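Local structure of MdcE (5VIP) at residues L151-A156 / I172-P177; P177-H182 / Y212-Y217; L223-P228 / R244-E249. The protein probably acts as the gamma subunit of biotin-independent malonate decarboxylase, taking part in carboxyl-group transfer from malonyl groups carried on an acyl carrier protein. All coordinates share one frame; numbering follows the deposited sequence.

In the fold
The three contacts follow one another along the chain; none nests in or crosses another. Interaction 1 closes a loop of 15 residues that holds helix 158-163, bringing strand 170-174 beside strand 148-152 in the main sheet. At P177, which belongs to both, interaction 2 takes over: its 29-residue loop returns the start of helix 214-219 to strand 180-182, in the small second sheet with strand 155-157. Interaction 3 closes last, folding helix 237-254 back over strand 225-227. That strand pairs with 170-174 at A173, and the bonding runs on to H175 just beyond it, so interactions 1 and 3 share the main sheet, while L223 packs on I214 and Y217 and joins 3 to 2.

Interaction 1. Residues L151-A156 / I172-P177; sequences LLVGKA and IALHDP
L151 and L152 run parallel to I172 and A173 as neighbouring strands, with L152 N bonded to I172 O at 2.8 Å and L174 N bonded to L152 O at 3.0 Å. Both bonds are nearly straight at the hydrogen, so L152 is gripped through its N-H and its C=O by the same neighbouring strand. L151 and I172 share one face of the sheet. The leucine swings CG opposite its own amide nitrogen (chi1 179°), and this carries CD1 across to I172, where it rests 3.8 Å from CG2 with the two side chains crossing at a slant. On the other face L152 and A173 are paired, CB to CB at 4.0 Å, and L152 there reaches V179, in the loop before strand 180-182, and V181 within it. Past the last bond the two chains stay together through L174. Its chi1 of -56° bends the branch back over the neighbouring strand: CG comes to 3.6 Å from L152 O, and CD1 rests 3.7 Å from V153 CG1, the two side chains lying alongside and pointing the same way. W28 of helix 24-33 packs on V153 and L174, and L32 on L151, so that helix covers the face carrying L151 and I172. R24 of the same helix bonds to V153 O and forms a salt bridge with D176 OD2, tying the two departing chains together. At V153 and G154 the first chain turns a corner, and K155 and A156 leave the main sheet to pair with strand 180-182. Parallel strands joined through helix 158-163, each passing on into a second small sheet, are consistent with the repeating spiral of the crotonase fold, to which carboxyltransferases of this kind belong.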
loop_
_atom_site.group_PDB
_atom_site.type_symbol
_atom_site.label_atom_id
_atom_site.label_comp_id
_atom_site.label_asym_id
_atom_site.label_seq_id
_atom_site.Cartn_x
_atom_site.Cartn_y
_atom_site.Cartn_z
ATOM N N LEU A 151 1.917 -1.426 16.157
ATOM C CA LEU A 151 2.256 -0.580 17.297
ATOM C C LEU A 151 3.134 0.579 16.848
ATOM O O LEU A 151 4.287 0.388 16.477
ATOM C CB LEU A 151 2.959 -1.397 18.383
ATOM C CG LEU A 151 3.377 -0.574 19.605
ATOM C CD1 LEU A 151 2.143 -0.059 20.342
ATOM C CD2 LEU A 151 4.273 -1.384 20.536
ATOM N N LEU A 152 2.576 1.784 16.847
ATOM C CA LEU A 152 3.314 2.942 16.353
ATOM C C LEU A 152 4.107 3.574 17.487
ATOM O O LEU A 152 3.514 4.205 18.352
ATOM C CB LEU A 152 2.357 3.982 15.756
ATOM C CG LEU A 152 1.263 3.475 14.799
ATOM C CD1 LEU A 152 0.602 4.628 14.057
ATOM C CD2 LEU A 152 1.796 2.438 13.834
ATOM N N VAL A 153 5.430 3.430 17.470
ATOM C CA VAL A 153 6.246 3.932 18.570
ATOM C C VAL A 153 7.056 5.130 18.110
ATOM O O VAL A 153 7.650 5.822 18.926
ATOM C CB VAL A 153 7.182 2.841 19.141
ATOM C CG1 VAL A 153 6.383 1.616 19.542
ATOM C CG2 VAL A 153 8.273 2.466 18.138
ATOM N N GLY A 154 7.045 5.394 16.802
ATOM C CA GLY A 154 7.767 6.524 16.250
ATOM C C GLY A 154 7.183 7.003 14.929
ATOM O O GLY A 154 5.988 7.217 14.814
ATOM N N LYS A 155 8.028 7.173 13.925
ATOM C CA LYS A 155 7.544 7.633 12.633
ATOM C C LYS A 155 6.812 6.507 11.898
ATOM O O LYS A 155 7.214 5.345 11.942
ATOM C CB LYS A 155 8.694 8.167 11.785
ATOM C CG LYS A 155 9.502 9.250 12.489
ATOM C CD LYS A 155 10.337 10.063 11.515
ATOM C CE LYS A 155 11.228 11.060 12.260
ATOM N NZ LYS A 155 12.220 10.329 13.103
ATOM N N ALA A 156 5.710 6.856 11.255
ATOM C CA ALA A 156 4.983 5.895 10.437
ATOM C C ALA A 156 4.664 6.584 9.127
ATOM O O ALA A 156 3.567 7.120 8.953
ATOM C CB ALA A 156 3.715 5.419 11.142
ATOM N N ILE A 172 -2.414 0.677 17.281
ATOM C CA ILE A 172 -2.191 1.314 18.581
ATOM C C ILE A 172 -1.005 2.249 18.473
ATOM O O ILE A 172 0.047 1.855 17.972
ATOM C CB ILE A 172 -1.924 0.271 19.688
ATOM C CG1 ILE A 172 -3.151 -0.623 19.876
ATOM C CG2 ILE A 172 -1.495 0.953 21.008
ATOM C CD1 ILE A 172 -2.842 -1.948 20.581
ATOM N N ALA A 173 -1.162 3.492 18.923
ATOM C CA ALA A 173 -0.065 4.442 18.856
ATOM C C ALA A 173 0.335 4.906 20.255
ATOM O O ALA A 173 -0.520 5.080 21.117
ATOM C CB ALA A 173 -0.452 5.647 17.997
ATOM N N LEU A 174 1.627 5.112 20.469
ATOM C CA LEU A 174 2.080 5.810 21.665
ATOM C C LEU A 174 1.727 7.295 21.539
ATOM O O LEU A 174 1.861 7.894 20.464
ATOM C CB LEU A 174 3.582 5.613 21.875
ATOM C CG LEU A 174 4.002 4.142 21.940
ATOM C CD1 LEU A 174 5.471 3.996 22.248
ATOM C CD2 LEU A 174 3.144 3.379 22.935
ATOM N N HIS A 175 1.236 7.876 22.630
ATOM C CA HIS A 175 0.808 9.264 22.614
ATOM C C HIS A 175 2.014 10.131 22.943
ATOM O O HIS A 175 2.242 10.491 24.102
ATOM C CB HIS A 175 -0.340 9.494 23.607
ATOM C CG HIS A 175 -0.959 10.855 23.518
ATOM N ND1 HIS A 175 -0.607 11.892 24.356
ATOM C CD2 HIS A 175 -1.913 11.349 22.693
ATOM C CE1 HIS A 175 -1.313 12.966 24.050
ATOM N NE2 HIS A 175 -2.114 12.663 23.044
ATOM N N ASP A 176 2.784 10.457 21.912
ATOM C CA ASP A 176 4.076 11.124 22.060
ATOM C C ASP A 176 4.363 11.961 20.814
ATOM O O ASP A 176 3.994 11.560 19.703
ATOM C CB ASP A 176 5.167 10.075 22.288
ATOM C CG ASP A 176 6.558 10.649 22.218
ATOM O OD1 ASP A 176 7.023 11.170 23.246
ATOM O OD2 ASP A 176 7.190 10.578 21.142
ATOM N N PRO A 177 5.010 13.129 20.985
ATOM C CA PRO A 177 5.239 14.031 19.847
ATOM C C PRO A 177 6.141 13.454 18.762
ATOM O O PRO A 177 6.141 13.970 17.641
ATOM C CB PRO A 177 5.906 15.256 20.497
ATOM C CG PRO A 177 5.476 15.218 21.909
ATOM C CD PRO A 177 5.404 13.760 22.261
#

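Interaction 2. Residues P177-H182 / Y212-Y217; sequences PGVMVH and YDIDSY
H182 turns its imidazole at chi1 -148°, away from a staggered position, and Y212 sets CG beside its own backbone nitrogen (chi1 -76°), which lays the two rings over each other. They form an offset stack with planes 7° apart and centroids 3.7 Å apart; Y212 CZ sits over the middle of the imidazole, and H182 CD2 over the middle of the phenol. Both rings are fixed at their polar ends: H182 bonds through NE2 to M210 O and through ND1 to M184 N, and Y212 OH bonds to M184 O. One residue back, V181 stands over a face of Y217, its CG2 4.0 Å from the ring centroid, while V181 CG1 reaches Y217 CE1 at 3.6 Å. This is where the short parallel sheet of strands 155-157 and 180-182 receives the first turn of helix 214-219, next to the partner protein of the assembly, a polar side chain of which bonds to V181 O. D213 caps that helix: its OD2 accepts from S216 N at 2.8 Å, from above the carboxylate plane, and its OD1 takes the S216 hydroxyl on the syn side. I214 CD1 meets V179 CG1 at 3.9 Å and V181 CG2 a little farther off. Between the backbones a water donates to V179 O and accepts from I214 N, standing in for a direct bond. Y212 O and V181 N are buried here without a hydrogen-bond partner; the oxygen is met instead by carbons of M180, a selenomethionine, its CA, CB and CG each about 3.3 Å from Y212 O.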
loop_
_atom_site.group_PDB
_atom_site.type_symbol
_atom_site.label_atom_id
_atom_site.label_comp_id
_atom_site.label_asym_id
_atom_site.label_seq_id
_atom_site.Cartn_x
_atom_site.Cartn_y
_atom_site.Cartn_z
ATOM N N PRO A 177 5.010 13.129 20.985
ATOM C CA PRO A 177 5.239 14.031 19.847
ATOM C C PRO A 177 6.141 13.454 18.762
ATOM O O PRO A 177 6.141 13.970 17.641
ATOM C CB PRO A 177 5.906 15.256 20.497
ATOM C CG PRO A 177 5.476 15.218 21.909
ATOM C CD PRO A 177 5.404 13.760 22.261
ATOM N N GLY A 178 6.900 12.412 19.081
ATOM C CA GLY A 178 7.750 11.778 18.090
ATOM C C GLY A 178 6.993 10.781 17.224
ATOM O O GLY A 178 7.530 10.264 16.250
ATOM N N VAL A 179 5.748 10.499 17.592
ATOM C CA VAL A 179 4.934 9.556 16.839
ATOM C C VAL A 179 4.149 10.345 15.808
ATOM O O VAL A 179 3.329 11.188 16.152
ATOM C CB VAL A 179 3.975 8.755 17.734
ATOM C CG1 VAL A 179 3.155 7.778 16.894
ATOM C CG2 VAL A 179 4.760 7.981 18.793
HETATM N N MSE A 180 4.425 10.089 14.538
HETATM C CA MSE A 180 3.817 10.867 13.468
HETATM C C MSE A 180 3.434 9.957 12.319
HETATM O O MSE A 180 4.215 9.103 11.908
HETATM C CB MSE A 180 4.770 11.959 12.979
HETATM C CG MSE A 180 5.032 13.044 14.021
HETATM SE SE MSE A 180 6.446 14.271 13.465
HETATM C CE MSE A 180 7.983 13.094 13.566
ATOM N N VAL A 181 2.214 10.136 11.834
ATOM C CA VAL A 181 1.738 9.428 10.654
ATOM C C VAL A 181 1.532 10.466 9.565
ATOM O O VAL A 181 0.890 11.493 9.810
ATOM C CB VAL A 181 0.421 8.685 10.911
ATOM C CG1 VAL A 181 0.003 7.896 9.660
ATOM C CG2 VAL A 181 0.541 7.769 12.125
ATOM N N HIS A 182 2.091 10.228 8.380
ATOM C CA HIS A 182 1.848 11.129 7.251
ATOM C C HIS A 182 2.239 10.466 5.939
ATOM O O HIS A 182 2.832 9.391 5.929
ATOM C CB HIS A 182 2.624 12.443 7.414
ATOM C CG HIS A 182 1.937 13.639 6.821
ATOM N ND1 HIS A 182 2.099 14.019 5.506
ATOM C CD2 HIS A 182 1.105 14.555 7.376
ATOM C CE1 HIS A 182 1.390 15.109 5.271
ATOM N NE2 HIS A 182 0.773 15.453 6.389
ATOM N N TYR A 212 0.655 16.431 11.318
ATOM C CA TYR A 212 1.626 15.369 11.582
ATOM C C TYR A 212 1.466 14.727 12.971
ATOM O O TYR A 212 1.888 13.588 13.183
ATOM C CB TYR A 212 3.053 15.920 11.421
ATOM C CG TYR A 212 3.455 16.101 9.975
ATOM C CD1 TYR A 212 3.064 17.231 9.259
ATOM C CD2 TYR A 212 4.201 15.131 9.315
ATOM C CE1 TYR A 212 3.417 17.395 7.930
ATOM C CE2 TYR A 212 4.558 15.285 7.983
ATOM C CZ TYR A 212 4.152 16.417 7.292
ATOM O OH TYR A 212 4.508 16.567 5.972
ATOM N N ASP A 213 0.857 15.445 13.910
ATOM C CA ASP A 213 0.742 14.953 15.285
ATOM C C ASP A 213 -0.273 13.822 15.429
ATOM O O ASP A 213 -1.208 13.695 14.636
ATOM C CB ASP A 213 0.350 16.083 16.222
ATOM C CG ASP A 213 -1.088 16.498 16.038
ATOM O OD1 ASP A 213 -1.365 17.246 15.076
ATOM O OD2 ASP A 213 -1.943 16.057 16.830
ATOM N N ILE A 214 -0.120 13.030 16.484
ATOM C CA ILE A 214 -0.913 11.826 16.628
ATOM C C ILE A 214 -2.330 12.113 17.145
ATOM O O ILE A 214 -3.239 11.311 16.942
ATOM C CB ILE A 214 -0.183 10.813 17.546
ATOM C CG1 ILE A 214 -0.736 9.404 17.336
ATOM C CG2 ILE A 214 -0.208 11.273 19.002
ATOM C CD1 ILE A 214 -0.491 8.861 15.919
ATOM N N ASP A 215 -2.541 13.261 17.788
ATOM C CA ASP A 215 -3.897 13.621 18.196
ATOM C C ASP A 215 -4.784 13.889 16.976
ATOM O O ASP A 215 -5.925 13.422 16.907
ATOM C CB ASP A 215 -3.883 14.840 19.115
ATOM C CG ASP A 215 -3.573 14.474 20.550
ATOM O OD1 ASP A 215 -3.967 13.371 20.974
ATOM O OD2 ASP A 215 -2.932 15.284 21.250
ATOM N N SER A 216 -4.252 14.652 16.026
ATOM C CA SER A 216 -4.938 14.899 14.766
ATOM C C SER A 216 -5.285 13.595 14.059
ATOM O O SER A 216 -6.414 13.417 13.605
ATOM C CB SER A 216 -4.077 15.763 13.852
ATOM O OG SER A 216 -3.913 17.058 14.397
ATOM N N TYR A 217 -4.313 12.687 13.973
ATOM C CA TYR A 217 -4.531 11.405 13.307
ATOM C C TYR A 217 -5.623 10.614 14.014
ATOM O O TYR A 217 -6.496 10.038 13.368
ATOM C CB TYR A 217 -3.228 10.595 13.244
ATOM C CG TYR A 217 -3.356 9.272 12.515
ATOM C CD1 TYR A 217 -3.397 9.224 11.126
ATOM C CD2 TYR A 217 -3.419 8.073 13.214
ATOM C CE1 TYR A 217 -3.509 8.019 10.451
ATOM C CE2 TYR A 217 -3.538 6.857 12.547
ATOM C CZ TYR A 217 -3.575 6.839 11.163
ATOM O OH TYR A 217 -3.689 5.640 10.489
HETATM O O HOH W 1 2.412 13.229 17.657
#

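Interaction 3. Residues L223-P228 / R244-E249; sequences LWRTLP and RTCLGE
L227 packs against C246 where helix 237-254 lies on a face of the six-stranded mixed sheet, at strand 225-227, the edge of that main sheet within this chain, in what is probably a crotonase-like fold. From CB, directed at the helix, the leucine runs to CG, 3.9 Å from C246 SG. There it forks, and both methyls lie against the same side of the cysteine: CD1 meets both CB and SG of C246, with CB the nearer at 3.6 Å, and CD2 is 3.7 Å from C246 SG. In C246 a chi1 of -171° extends SG away from the helix backbone toward the sheet, where I172 of the neighbouring strand also meets it. At the other end of the contact W224 stretches toward the next helical turn. Its six-membered ring presents an edge to C246 O, and CH2 comes to 3.8 Å from E249 O. R225 spreads its guanidinium over one face of the indole, offset toward the rim, with CZ 3.9 Å above the plane, and R170 makes a cation-pi contact with the W224 ring. R225 and E249 carry opposite charges that do not touch: R225 NE is 5.0 Å from E249 OE1.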
loop_
_atom_site.group_PDB
_atom_site.type_symbol
_atom_site.label_atom_id
_atom_site.label_comp_id
_atom_site.label_asym_id
_atom_site.label_seq_id
_atom_site.Cartn_x
_atom_site.Cartn_y
_atom_site.Cartn_z
ATOM N N LEU A 223 -7.181 5.054 14.659
ATOM C CA LEU A 223 -6.532 4.289 15.730
ATOM C C LEU A 223 -7.549 3.536 16.572
ATOM O O LEU A 223 -8.626 4.053 16.865
ATOM C CB LEU A 223 -5.715 5.201 16.641
ATOM C CG LEU A 223 -4.496 5.864 16.008
ATOM C CD1 LEU A 223 -3.944 6.931 16.923
ATOM C CD2 LEU A 223 -3.426 4.828 15.672
ATOM N N TRP A 224 -7.206 2.317 16.976
ATOM C CA TRP A 224 -8.018 1.607 17.952
ATOM C C TRP A 224 -7.792 2.233 19.343
ATOM O O TRP A 224 -8.748 2.537 20.049
ATOM C CB TRP A 224 -7.675 0.120 17.943
ATOM C CG TRP A 224 -8.592 -0.724 18.734
ATOM C CD1 TRP A 224 -9.912 -0.974 18.477
ATOM C CD2 TRP A 224 -8.262 -1.471 19.905
ATOM N NE1 TRP A 224 -10.426 -1.819 19.430
ATOM C CE2 TRP A 224 -9.436 -2.139 20.320
ATOM C CE3 TRP A 224 -7.091 -1.634 20.654
ATOM C CZ2 TRP A 224 -9.470 -2.957 21.450
ATOM C CZ3 TRP A 224 -7.129 -2.447 21.772
ATOM C CH2 TRP A 224 -8.309 -3.099 22.158
ATOM N N ARG A 225 -6.531 2.487 19.684
ATOM C CA ARG A 225 -6.162 3.142 20.929
ATOM C C ARG A 225 -4.884 3.914 20.909
ATOM O O ARG A 225 -4.022 3.618 20.134
ATOM C CB ARG A 225 -6.014 2.120 22.027
ATOM C CG ARG A 225 -7.302 1.453 22.364
ATOM C CD ARG A 225 -7.448 1.098 23.795
ATOM N NE ARG A 225 -8.635 0.328 24.043
ATOM C CZ ARG A 225 -9.803 0.452 23.431
ATOM N NH1 ARG A 225 -10.020 1.346 22.481
ATOM N NH2 ARG A 225 -10.786 -0.340 23.775
ATOM N N THR A 226 -4.790 4.894 21.800
ATOM C CA THR A 226 -3.543 5.605 22.042
ATOM C C THR A 226 -3.095 5.326 23.479
ATOM O O THR A 226 -3.925 5.038 24.347
ATOM C CB THR A 226 -3.671 7.131 21.824
ATOM O OG1 THR A 226 -4.662 7.665 22.709
ATOM C CG2 THR A 226 -4.074 7.441 20.389
ATOM N N LEU A 227 -1.785 5.392 23.711
ATOM C CA LEU A 227 -1.192 5.029 24.999
ATOM C C LEU A 227 -0.115 6.010 25.420
ATOM O O LEU A 227 0.894 6.167 24.733
ATOM C CB LEU A 227 -0.558 3.639 24.946
ATOM C CG LEU A 227 -1.394 2.389 24.699
ATOM C CD1 LEU A 227 -0.473 1.172 24.772
ATOM C CD2 LEU A 227 -2.527 2.283 25.711
ATOM N N PRO A 228 -0.302 6.658 26.573
ATOM C CA PRO A 228 0.790 7.499 27.057
ATOM C C PRO A 228 1.892 6.645 27.674
ATOM O O PRO A 228 1.601 5.578 28.209
ATOM C CB PRO A 228 0.112 8.390 28.106
ATOM C CG PRO A 228 -1.047 7.584 28.596
ATOM C CD PRO A 228 -1.509 6.748 27.415
ATOM N N ARG A 244 2.119 -4.181 26.891
ATOM C CA ARG A 244 1.795 -5.604 26.788
ATOM C C ARG A 244 0.322 -5.853 27.080
ATOM O O ARG A 244 -0.324 -6.666 26.412
ATOM C CB ARG A 244 2.669 -6.435 27.732
ATOM C CG ARG A 244 4.004 -6.800 27.121
ATOM C CD ARG A 244 4.936 -7.483 28.097
ATOM N NE ARG A 244 6.186 -7.822 27.427
ATOM C CZ ARG A 244 7.318 -8.127 28.051
ATOM N NH1 ARG A 244 7.363 -8.131 29.376
ATOM N NH2 ARG A 244 8.407 -8.419 27.347
ATOM N N THR A 245 -0.207 -5.139 28.066
ATOM C CA THR A 245 -1.613 -5.267 28.432
ATOM C C THR A 245 -2.510 -4.861 27.273
ATOM O O THR A 245 -3.450 -5.570 26.921
ATOM C CB THR A 245 -1.947 -4.405 29.654
ATOM O OG1 THR A 245 -1.204 -4.888 30.778
ATOM C CG2 THR A 245 -3.432 -4.474 29.969
ATOM N N CYS A 246 -2.198 -3.710 26.686
ATOM C CA CYS A 246 -2.974 -3.174 25.572
ATOM C C CYS A 246 -2.912 -4.094 24.349
ATOM O O CYS A 246 -3.936 -4.361 23.715
ATOM C CB CYS A 246 -2.475 -1.772 25.231
ATOM S SG CYS A 246 -3.509 -0.877 24.040
ATOM N N LEU A 247 -1.723 -4.604 24.037
ATOM C CA LEU A 247 -1.566 -5.582 22.952
ATOM C C LEU A 247 -2.406 -6.829 23.211
ATOM O O LEU A 247 -3.020 -7.385 22.292
ATOM C CB LEU A 247 -0.099 -5.980 22.784
ATOM C CG LEU A 247 0.903 -4.921 22.334
ATOM C CD1 LEU A 247 2.328 -5.474 22.430
ATOM C CD2 LEU A 247 0.596 -4.455 20.900
ATOM N N GLY A 248 -2.418 -7.272 24.469
ATOM C CA GLY A 248 -3.236 -8.402 24.872
ATOM C C GLY A 248 -4.713 -8.155 24.624
ATOM O O GLY A 248 -5.427 -9.026 24.123
ATOM N N GLU A 249 -5.178 -6.959 24.969
ATOM C CA GLU A 249 -6.580 -6.621 24.761
ATOM C C GLU A 249 -6.926 -6.467 23.269
ATOM O O GLU A 249 -8.027 -6.809 22.843
ATOM C CB GLU A 249 -6.926 -5.351 25.535
ATOM C CG GLU A 249 -6.853 -5.573 27.045
ATOM C CD GLU A 249 -6.903 -4.293 27.848
ATOM O OE1 GLU A 249 -7.165 -3.214 27.263
ATOM O OE2 GLU A 249 -6.683 -4.372 29.075
#